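Local atomic coordinates of sorbitol dehydrogenase (Gluconobacter oxydans, PDB entry 5ITG), a protein that probably oxidises D-sorbitol to L-sorbose, using NADP as the electron acceptor. Residues M1-V14 / L243-L255. Sequence-based numbering, arbitrary orientation.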
loop_
_atom_site.group_PDB
_atom_site.type_symbol
_atom_site.label_atom_id
_atom_site.label_comp_id
_atom_site.label_asym_id
_atom_site.label_seq_id
_atom_site.Cartn_x
_atom_site.Cartn_y
_atom_site.Cartn_z
HETATM N N MSE A 1 -18.221 -23.782 12.474
HETATM C CA MSE A 1 -17.503 -24.996 11.990
HETATM C C MSE A 1 -16.079 -24.647 11.571
HETATM O O MSE A 1 -15.812 -23.534 11.117
HETATM C CB MSE A 1 -18.248 -25.614 10.803
HETATM C CG MSE A 1 -18.163 -24.807 9.518
HETATM SE SE MSE A 1 -19.219 -25.576 8.095
HETATM C CE MSE A 1 -18.191 -27.181 7.781
ATOM N N ILE A 2 -15.168 -25.600 11.724
ATOM C CA ILE A 2 -13.778 -25.378 11.355
ATOM C C ILE A 2 -13.644 -25.329 9.835
ATOM O O ILE A 2 -14.473 -25.881 9.112
ATOM C CB ILE A 2 -12.868 -26.493 11.912
ATOM C CG1 ILE A 2 -13.103 -26.654 13.416
ATOM C CG2 ILE A 2 -11.405 -26.142 11.660
ATOM C CD1 ILE A 2 -12.241 -27.721 14.063
ATOM N N THR A 3 -12.602 -24.659 9.353
ATOM C CA THR A 3 -12.376 -24.536 7.918
ATOM C C THR A 3 -11.457 -25.631 7.393
ATOM O O THR A 3 -10.289 -25.707 7.765
ATOM C CB THR A 3 -11.758 -23.168 7.562
ATOM O OG1 THR A 3 -12.617 -22.116 8.019
ATOM C CG2 THR A 3 -11.579 -23.043 6.055
ATOM N N ARG A 4 -11.997 -26.476 6.524
ATOM C CA ARG A 4 -11.232 -27.565 5.928
ATOM C C ARG A 4 -11.672 -27.832 4.495
ATOM O O ARG A 4 -12.767 -27.450 4.087
ATOM C CB ARG A 4 -11.376 -28.842 6.764
ATOM C CG ARG A 4 -10.437 -28.898 7.964
ATOM C CD ARG A 4 -10.526 -30.237 8.685
ATOM N NE ARG A 4 -11.650 -30.303 9.616
ATOM C CZ ARG A 4 -11.664 -29.721 10.812
ATOM N NH1 ARG A 4 -10.611 -29.029 11.229
ATOM N NH2 ARG A 4 -12.730 -29.833 11.593
ATOM N N GLU A 5 -10.806 -28.492 3.736
ATOM C CA GLU A 5 -11.090 -28.811 2.343
ATOM C C GLU A 5 -12.387 -29.602 2.196
ATOM O O GLU A 5 -13.174 -29.354 1.286
ATOM C CB GLU A 5 -9.922 -29.607 1.754
ATOM C CG GLU A 5 -10.021 -29.869 0.261
ATOM C CD GLU A 5 -8.772 -30.540 -0.286
ATOM O OE1 GLU A 5 -8.443 -31.654 0.177
ATOM O OE2 GLU A 5 -8.118 -29.952 -1.176
ATOM N N THR A 6 -12.608 -30.547 3.104
ATOM C CA THR A 6 -13.801 -31.383 3.062
ATOM C C THR A 6 -14.998 -30.697 3.710
ATOM O O THR A 6 -16.134 -30.857 3.262
ATOM C CB THR A 6 -13.559 -32.726 3.784
ATOM O OG1 THR A 6 -12.295 -33.269 3.378
ATOM C CG2 THR A 6 -14.656 -33.722 3.437
ATOM N N LEU A 7 -14.737 -29.929 4.763
ATOM C CA LEU A 7 -15.794 -29.229 5.482
ATOM C C LEU A 7 -16.243 -27.948 4.792
ATOM O O LEU A 7 -16.535 -26.954 5.454
ATOM C CB LEU A 7 -15.334 -28.906 6.907
ATOM C CG LEU A 7 -15.055 -30.099 7.824
ATOM C CD1 LEU A 7 -14.613 -29.594 9.186
ATOM C CD2 LEU A 7 -16.308 -30.954 7.960
ATOM N N LYS A 8 -16.304 -27.975 3.466
ATOM C CA LYS A 8 -16.725 -26.803 2.710
ATOM C C LYS A 8 -18.233 -26.693 2.543
ATOM O O LYS A 8 -18.726 -26.349 1.468
ATOM C CB LYS A 8 -16.051 -26.775 1.338
ATOM C CG LYS A 8 -14.643 -26.221 1.377
ATOM C CD LYS A 8 -14.111 -25.970 -0.015
ATOM C CE LYS A 8 -12.881 -25.088 0.038
ATOM N NZ LYS A 8 -13.192 -23.782 0.690
ATOM N N SER A 9 -18.958 -26.995 3.616
ATOM C CA SER A 9 -20.415 -26.904 3.629
ATOM C C SER A 9 -20.726 -25.681 4.489
ATOM O O SER A 9 -21.502 -25.750 5.443
ATOM C CB SER A 9 -21.029 -28.155 4.262
ATOM O OG SER A 9 -20.671 -29.322 3.543
ATOM N N LEU A 10 -20.092 -24.566 4.136
ATOM C CA LEU A 10 -20.235 -23.303 4.847
ATOM C C LEU A 10 -21.676 -22.806 4.923
ATOM O O LEU A 10 -22.513 -23.158 4.092
ATOM C CB LEU A 10 -19.381 -22.224 4.171
ATOM C CG LEU A 10 -17.925 -22.507 3.787
ATOM C CD1 LEU A 10 -17.189 -23.131 4.959
ATOM C CD2 LEU A 10 -17.882 -23.422 2.577
ATOM N N PRO A 11 -21.979 -21.976 5.936
ATOM C CA PRO A 11 -23.319 -21.414 6.127
ATOM C C PRO A 11 -23.752 -20.636 4.889
ATOM O O PRO A 11 -22.914 -20.156 4.126
ATOM C CB PRO A 11 -23.138 -20.514 7.342
ATOM C CG PRO A 11 -22.122 -21.258 8.142
ATOM C CD PRO A 11 -21.117 -21.667 7.091
ATOM N N ALA A 12 -25.061 -20.510 4.699
ATOM C CA ALA A 12 -25.622 -19.809 3.547
ATOM C C ALA A 12 -25.038 -18.416 3.309
ATOM O O ALA A 12 -25.027 -17.928 2.180
ATOM C CB ALA A 12 -27.136 -19.713 3.698
ATOM N N ASN A 13 -24.553 -17.783 4.371
ATOM C CA ASN A 13 -23.991 -16.435 4.274
ATOM C C ASN A 13 -22.530 -16.409 3.825
ATOM O O ASN A 13 -22.022 -15.369 3.405
ATOM C CB ASN A 13 -24.107 -15.732 5.627
ATOM C CG ASN A 13 -23.209 -16.354 6.679
ATOM O OD1 ASN A 13 -23.280 -17.558 6.940
ATOM N ND2 ASN A 13 -22.354 -15.537 7.291
ATOM N N VAL A 14 -21.857 -17.550 3.916
ATOM C CA VAL A 14 -20.453 -17.638 3.535
ATOM C C VAL A 14 -20.276 -18.194 2.127
ATOM O O VAL A 14 -20.765 -19.277 1.816
ATOM C CB VAL A 14 -19.677 -18.533 4.522
ATOM C CG1 VAL A 14 -18.201 -18.545 4.168
ATOM C CG2 VAL A 14 -19.883 -18.037 5.942
ATOM N N LEU A 243 -14.821 -11.495 13.977
ATOM C CA LEU A 243 -14.998 -11.953 12.606
ATOM C C LEU A 243 -15.613 -13.354 12.572
ATOM O O LEU A 243 -16.579 -13.599 11.846
ATOM C CB LEU A 243 -13.652 -11.942 11.869
ATOM C CG LEU A 243 -13.024 -10.555 11.664
ATOM C CD1 LEU A 243 -11.675 -10.691 10.968
ATOM C CD2 LEU A 243 -13.968 -9.677 10.846
ATOM N N ASN A 244 -15.058 -14.264 13.367
ATOM C CA ASN A 244 -15.560 -15.635 13.416
ATOM C C ASN A 244 -16.959 -15.716 14.016
ATOM O O ASN A 244 -17.793 -16.502 13.564
ATOM C CB ASN A 244 -14.606 -16.527 14.214
ATOM C CG ASN A 244 -13.252 -16.672 13.551
ATOM O OD1 ASN A 244 -13.130 -16.541 12.336
ATOM N ND2 ASN A 244 -12.229 -16.960 14.347
ATOM N N ALA A 245 -17.219 -14.904 15.033
ATOM C CA ALA A 245 -18.531 -14.904 15.668
ATOM C C ALA A 245 -19.581 -14.434 14.668
ATOM O O ALA A 245 -20.733 -14.866 14.705
ATOM C CB ALA A 245 -18.519 -13.989 16.882
ATOM N N ALA A 246 -19.169 -13.551 13.763
ATOM C CA ALA A 246 -20.062 -12.997 12.753
ATOM C C ALA A 246 -20.228 -13.902 11.533
ATOM O O ALA A 246 -21.293 -13.932 10.915
ATOM C CB ALA A 246 -19.553 -11.625 12.319
ATOM N N SER A 247 -19.175 -14.638 11.188
ATOM C CA SER A 247 -19.216 -15.527 10.034
ATOM C C SER A 247 -19.718 -16.918 10.407
ATOM O O SER A 247 -20.316 -17.607 9.584
ATOM C CB SER A 247 -17.823 -15.655 9.423
ATOM O OG SER A 247 -16.947 -16.314 10.320
ATOM N N GLY A 248 -19.453 -17.326 11.645
ATOM C CA GLY A 248 -19.878 -18.637 12.105
ATOM C C GLY A 248 -18.852 -19.705 11.776
ATOM O O GLY A 248 -19.144 -20.902 11.839
ATOM N N LEU A 249 -17.641 -19.266 11.438
ATOM C CA LEU A 249 -16.554 -20.167 11.079
ATOM C C LEU A 249 -15.439 -20.143 12.115
ATOM O O LEU A 249 -15.051 -19.078 12.592
ATOM C CB LEU A 249 -15.972 -19.764 9.722
ATOM C CG LEU A 249 -16.934 -19.685 8.535
ATOM C CD1 LEU A 249 -16.237 -19.006 7.364
ATOM C CD2 LEU A 249 -17.404 -21.083 8.154
ATOM N N ASP A 250 -14.923 -21.318 12.459
ATOM C CA ASP A 250 -13.835 -21.404 13.426
ATOM C C ASP A 250 -12.527 -21.257 12.656
ATOM O O ASP A 250 -11.763 -22.209 12.502
ATOM C CB ASP A 250 -13.874 -22.749 14.159
ATOM C CG ASP A 250 -12.732 -22.904 15.148
ATOM O OD1 ASP A 250 -12.586 -22.034 16.032
ATOM O OD2 ASP A 250 -11.982 -23.900 15.041
ATOM N N ASP A 251 -12.285 -20.045 12.173
ATOM C CA ASP A 251 -11.101 -19.741 11.390
ATOM C C ASP A 251 -9.929 -19.337 12.271
ATOM O O ASP A 251 -10.069 -18.491 13.142
ATOM C CB ASP A 251 -11.421 -18.603 10.420
ATOM C CG ASP A 251 -10.376 -18.444 9.331
ATOM O OD1 ASP A 251 -9.302 -19.079 9.424
ATOM O OD2 ASP A 251 -10.636 -17.674 8.382
ATOM N N ASP A 252 -8.774 -19.951 12.043
ATOM C CA ASP A 252 -7.577 -19.610 12.804
ATOM C C ASP A 252 -6.870 -18.408 12.174
ATOM O O ASP A 252 -6.107 -17.702 12.840
ATOM C CB ASP A 252 -6.612 -20.795 12.839
ATOM C CG ASP A 252 -6.943 -21.782 13.937
ATOM O OD1 ASP A 252 -6.840 -21.400 15.118
ATOM O OD2 ASP A 252 -7.310 -22.931 13.621
ATOM N N LEU A 253 -7.146 -18.173 10.895
ATOM C CA LEU A 253 -6.524 -17.081 10.150
ATOM C C LEU A 253 -7.530 -16.159 9.450
ATOM O O LEU A 253 -7.424 -15.908 8.251
ATOM C CB LEU A 253 -5.572 -17.675 9.110
ATOM C CG LEU A 253 -4.577 -18.672 9.705
ATOM C CD1 LEU A 253 -3.969 -19.525 8.610
ATOM C CD2 LEU A 253 -3.507 -17.913 10.480
ATOM N N PRO A 254 -8.510 -15.627 10.194
ATOM C CA PRO A 254 -9.504 -14.739 9.589
ATOM C C PRO A 254 -8.950 -13.335 9.395
ATOM O O PRO A 254 -8.116 -12.883 10.171
ATOM C CB PRO A 254 -10.627 -14.754 10.612
ATOM C CG PRO A 254 -9.856 -14.735 11.893
ATOM C CD PRO A 254 -8.761 -15.775 11.639
ATOM N N LEU A 255 -9.411 -12.653 8.355
ATOM C CA LEU A 255 -8.973 -11.286 8.113
ATOM C C LEU A 255 -10.129 -10.512 7.496
ATOM O O LEU A 255 -11.106 -11.100 7.009
ATOM C CB LEU A 255 -7.733 -11.240 7.205
ATOM C CG LEU A 255 -7.846 -11.477 5.699
ATOM C CD1 LEU A 255 -6.489 -11.220 5.059
ATOM C CD2 LEU A 255 -8.315 -12.889 5.415
#
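L249 meets the loop M1-V14 with both of its methyls. CD1 meets V14 CG1 tip to tip at 3.8 Å. CD2 lies 3.8 Å from L10 CD1, and the two leucines cross at about a right angle. P11 CD also touches CD2, and the CG of M1, a selenomethionine, flanks it at 4.0 Å. The leucine's CG is anti to the carbonyl carbon and beside the backbone N (chi1 -56°); with chi2 at 169° this puts CD1 by V14 and CD2 by L10 and P11.

The backbones join beside this cluster. D250 N gives a nearly straight bond to M1 O (2.7 Å, 172° at the hydrogen). M1 N makes a weak bond to G248 O. I2 and D250 run side by side, with I2 CG1 3.4 Å from D250 OD2. Cutting I2 back to an alanine would remove CG1, CG2 and CD1, which would probably open a gap beside D250 and take away the group at the edge of the R4 guanidinium.

Second-shell bonds shape the turn after helix 237-247. S247 OG accepts from L249 N in an ST turn, and N244 ND2 bonds D251 O in the carbonyl plane at 2.9 Å. D251 is tied to S83 and Q78. V14 and L10 also touch strand 93-106 of the large mixed sheet. The contact thus joins the N-terminal loop to the turn mainly through apolar methyls and one short, straight backbone bond. T3 N, T3 OG1 and D250 O are buried with no partner in the model, so its polar part is thin.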